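Long-range contact in putative phosphoribosyltransferase (Neisseria gonorrhoeae, PDB 5VOG), which binds the alarmone ppGpp and is probably a phosphoribosyltransferase of the type I fold: residues I20-I31 / P51-L59. Residues are numbered along the deposited sequence; the frame is centred on the assembly and turned at random. Where two conformers were deposited one is given.
Sequences IHRVIKALAEKI and PARMLRCFL. With G4P (guanosine-5',3'-tetraphosphate), chain D.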
# COMPACT_ATOMS: atom_id res chain seq x y z
N ILE A 20 9.09 10.87 5.99
CA ILE A 20 7.67 10.57 6.02
C ILE A 20 7.35 9.59 7.15
O ILE A 20 6.36 9.75 7.87
CB ILE A 20 7.24 10.04 4.64
CG1 ILE A 20 7.24 11.24 3.66
CG2 ILE A 20 5.89 9.30 4.69
CD1 ILE A 20 7.10 10.85 2.20
N HIS A 21 8.21 8.58 7.33
CA HIS A 21 8.06 7.65 8.45
C HIS A 21 7.98 8.39 9.79
O HIS A 21 7.12 8.07 10.62
CB HIS A 21 9.23 6.66 8.44
CG HIS A 21 9.13 5.56 9.45
ND1 HIS A 21 8.75 4.28 9.11
CD2 HIS A 21 9.36 5.55 10.78
CE1 HIS A 21 8.76 3.52 10.20
NE2 HIS A 21 9.13 4.27 11.22
N ARG A 22 8.83 9.39 9.99
CA ARG A 22 8.82 10.15 11.25
C ARG A 22 7.51 10.92 11.42
O ARG A 22 6.98 11.01 12.53
CB ARG A 22 10.01 11.10 11.30
CG ARG A 22 11.37 10.41 11.25
CD ARG A 22 12.51 11.42 11.15
NE ARG A 22 13.77 10.77 10.77
CZ ARG A 22 14.63 10.24 11.64
NH1 ARG A 22 14.37 10.28 12.94
NH2 ARG A 22 15.75 9.67 11.20
N VAL A 23 6.98 11.48 10.33
CA VAL A 23 5.69 12.17 10.41
C VAL A 23 4.58 11.19 10.74
O VAL A 23 3.69 11.48 11.55
CB VAL A 23 5.40 12.94 9.10
CG1 VAL A 23 3.98 13.51 9.12
CG2 VAL A 23 6.41 14.05 8.89
N ILE A 24 4.61 10.00 10.13
CA ILE A 24 3.58 9.00 10.40
C ILE A 24 3.58 8.58 11.87
O ILE A 24 2.52 8.41 12.48
CB ILE A 24 3.76 7.78 9.47
CG1 ILE A 24 3.49 8.15 8.00
CG2 ILE A 24 2.87 6.63 9.92
CD1 ILE A 24 2.01 8.45 7.71
N LYS A 25 4.77 8.42 12.46
CA LYS A 25 4.84 8.12 13.89
C LYS A 25 4.15 9.20 14.71
O LYS A 25 3.38 8.91 15.63
CB LYS A 25 6.30 7.98 14.32
CG LYS A 25 6.49 7.62 15.79
CD LYS A 25 7.95 7.36 16.12
CE LYS A 25 8.12 6.90 17.57
NZ LYS A 25 9.55 6.57 17.88
N ALA A 26 4.40 10.47 14.37
CA ALA A 26 3.76 11.57 15.09
C ALA A 26 2.25 11.60 14.82
O ALA A 26 1.46 11.94 15.72
CB ALA A 26 4.40 12.89 14.69
N LEU A 27 1.85 11.27 13.60
CA LEU A 27 0.42 11.21 13.27
C LEU A 27 -0.28 10.14 14.09
O LEU A 27 -1.38 10.37 14.62
CB LEU A 27 0.25 10.95 11.77
CG LEU A 27 -1.16 10.73 11.21
CD1 LEU A 27 -2.07 11.93 11.50
CD2 LEU A 27 -1.07 10.48 9.72
N ALA A 28 0.34 8.97 14.23
CA ALA A 28 -0.25 7.92 15.07
C ALA A 28 -0.45 8.41 16.50
O ALA A 28 -1.44 8.06 17.14
CB ALA A 28 0.64 6.68 15.05
N GLU A 29 0.49 9.21 17.01
CA GLU A 29 0.35 9.72 18.37
C GLU A 29 -0.80 10.71 18.47
O GLU A 29 -1.53 10.71 19.47
CB GLU A 29 1.66 10.37 18.82
CG GLU A 29 1.62 10.97 20.22
CD GLU A 29 1.62 9.92 21.33
OE1 GLU A 29 1.65 8.71 21.01
OE2 GLU A 29 1.60 10.31 22.51
N LYS A 30 -0.99 11.55 17.45
CA LYS A 30 -2.14 12.46 17.44
C LYS A 30 -3.45 11.68 17.49
O LYS A 30 -4.38 12.05 18.20
CB LYS A 30 -2.12 13.34 16.19
CG LYS A 30 -0.97 14.31 16.06
CD LYS A 30 -1.15 15.17 14.80
CE LYS A 30 0.05 16.07 14.56
NZ LYS A 30 -0.15 17.03 13.43
N ILE A 31 -3.53 10.61 16.70
CA ILE A 31 -4.74 9.78 16.67
C ILE A 31 -4.98 9.14 18.03
O ILE A 31 -6.08 9.21 18.58
CB ILE A 31 -4.61 8.72 15.55
CG1 ILE A 31 -4.58 9.41 14.18
CG2 ILE A 31 -5.75 7.71 15.64
CD1 ILE A 31 -4.02 8.54 13.05
N PRO A 51 1.56 5.43 3.23
CA PRO A 51 1.18 5.98 4.55
C PRO A 51 0.40 5.00 5.43
O PRO A 51 0.67 4.94 6.65
CB PRO A 51 0.33 7.20 4.18
CG PRO A 51 0.92 7.66 2.90
CD PRO A 51 1.20 6.37 2.15
N ALA A 52 -0.53 4.22 4.86
CA ALA A 52 -1.31 3.29 5.68
C ALA A 52 -0.44 2.18 6.25
O ALA A 52 -0.58 1.81 7.42
CB ALA A 52 -2.47 2.71 4.88
N ARG A 53 0.46 1.60 5.43
CA ARG A 53 1.28 0.52 5.97
C ARG A 53 2.30 1.05 6.98
O ARG A 53 2.59 0.37 7.97
CB ARG A 53 1.97 -0.25 4.84
CG ARG A 53 2.84 -1.42 5.35
CD ARG A 53 2.04 -2.42 6.18
NE ARG A 53 2.85 -3.49 6.76
CZ ARG A 53 3.56 -3.38 7.87
NH1 ARG A 53 3.61 -2.23 8.54
NH2 ARG A 53 4.24 -4.43 8.32
N MET A 54 2.81 2.27 6.77
CA MET A 54 3.63 2.89 7.81
C MET A 54 2.82 3.09 9.09
O MET A 54 3.31 2.82 10.20
CB MET A 54 4.20 4.23 7.33
CG MET A 54 5.27 4.11 6.25
SD MET A 54 5.72 5.80 5.75
CE MET A 54 7.18 5.49 4.76
N LEU A 55 1.58 3.55 8.95
CA LEU A 55 0.73 3.75 10.12
C LEU A 55 0.45 2.44 10.85
O LEU A 55 0.28 2.43 12.07
CB LEU A 55 -0.56 4.44 9.69
CG LEU A 55 -1.41 5.09 10.76
CD1 LEU A 55 -0.62 6.07 11.63
CD2 LEU A 55 -2.59 5.79 10.08
N ARG A 56 0.40 1.31 10.11
CA ARG A 56 0.12 0.04 10.77
C ARG A 56 1.21 -0.33 11.77
O ARG A 56 0.93 -1.03 12.75
CB ARG A 56 -0.04 -1.09 9.74
CG ARG A 56 -0.89 -2.23 10.25
CD ARG A 56 -0.97 -3.37 9.24
NE ARG A 56 0.18 -4.27 9.36
CZ ARG A 56 0.34 -5.39 8.66
NH1 ARG A 56 -0.54 -5.74 7.74
NH2 ARG A 56 1.41 -6.14 8.86
N CYS A 57 2.43 0.13 11.54
CA CYS A 57 3.51 -0.10 12.49
C CYS A 57 3.14 0.41 13.88
O CYS A 57 3.48 -0.21 14.89
CB CYS A 57 4.78 0.60 12.00
SG CYS A 57 6.21 0.37 13.04
N PHE A 58 2.41 1.52 13.93
CA PHE A 58 2.09 2.19 15.18
C PHE A 58 0.67 1.95 15.65
O PHE A 58 0.43 1.98 16.86
CB PHE A 58 2.34 3.69 15.02
CG PHE A 58 3.75 4.00 14.59
CD1 PHE A 58 4.78 3.99 15.51
CD2 PHE A 58 4.04 4.28 13.26
CE1 PHE A 58 6.09 4.24 15.11
CE2 PHE A 58 5.33 4.54 12.86
CZ PHE A 58 6.36 4.52 13.79
N LEU A 59 -0.28 1.68 14.75
CA LEU A 59 -1.66 1.47 15.16
C LEU A 59 -2.07 0.01 15.23
O LEU A 59 -3.01 -0.32 15.97
CB LEU A 59 -2.62 2.21 14.21
CG LEU A 59 -2.52 3.73 14.17
CD1 LEU A 59 -3.63 4.27 13.29
CD2 LEU A 59 -2.58 4.35 15.57
PB G4P D . 4.53 -16.29 1.03
O1B G4P D . 3.44 -17.11 0.55
O2B G4P D . 5.91 -16.99 1.06
O3B G4P D . 4.63 -14.97 0.21
O3A G4P D . 4.24 -15.75 2.50
PA G4P D . 3.92 -16.52 3.85
O1A G4P D . 2.54 -17.08 3.84
O2A G4P D . 5.00 -17.54 4.12
O5' G4P D . 4.11 -15.33 4.91
C5' G4P D . 3.45 -15.31 6.19
C4' G4P D . 3.87 -14.06 6.92
O4' G4P D . 5.24 -14.17 7.33
C3' G4P D . 3.77 -12.77 6.09
O3' G4P D . 2.90 -11.85 6.77
C2' G4P D . 5.20 -12.22 6.02
O2' G4P D . 5.27 -10.80 6.10
C1' G4P D . 5.84 -12.89 7.24
N9 G4P D . 7.28 -13.09 7.06
C8 G4P D . 7.90 -14.18 6.51
N7 G4P D . 9.21 -14.06 6.47
C5 G4P D . 9.46 -12.82 7.04
C6 G4P D . 10.68 -12.13 7.31
O6 G4P D . 11.83 -12.51 7.06
N1 G4P D . 10.47 -10.91 7.91
C2 G4P D . 9.25 -10.39 8.24
N2 G4P D . 9.23 -9.20 8.84
N3 G4P D . 8.10 -11.02 8.00
C4 G4P D . 8.27 -12.21 7.41
PC G4P D . 1.32 -11.90 6.63
O1C G4P D . 0.73 -12.93 7.52
O2C G4P D . 1.07 -12.12 5.16
O3C G4P D . 0.84 -10.43 7.01
PD G4P D . 1.02 -8.99 6.35
O1D G4P D . 1.47 -9.23 4.95
O2D G4P D . -0.37 -8.32 6.43
O3D G4P D . 2.02 -8.27 7.22
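Phe58 has CG anti to its own carbonyl carbon (chi1 -56°), which lays the ring across Lys25, while Ile24, with CG2 anti to the backbone N, drives that methyl against the helix 51-59 backbone, 3.5 Å from Leu55 N. Each is a knob in a hole: Phe58 among His21, Ile24, Lys25 and Ala28, Ile24 among Pro51, Met54, Leu55 and Phe58. Lys25 CA sits over one ring face, 3.9 Å from the Phe58 centroid, in a CH-pi contact; Cys57 SG lies over the opposite face. The Phe58 edge turns toward the His21 face in an offset edge-to-face pair, planes at 67°. Ala28 CB reaches Phe58 CB at 3.4 Å, consistent with the small side chain allowing an approach of 8.9 Å between the segment axes, crossing at -54°. Extended Met54 brings SD to 3.7 Å from Ile20 CG2. Leu59 meets Ala28 and Ile31 and rests on Leu102 of strand 101-105. At the dimer interface, His21 bonds to Tyr17 and Ala168 of the second subunit. Arg56 grips a terminal phosphate of ppGpp by two nearly straight bonds, NH1 to O2D (2.9 Å) and NH2 to O3D. No hydrogen bond links the helices: apolar and aromatic packing joins them, while His21 and Arg56 spend their polar ends on the second subunit and the nucleotide.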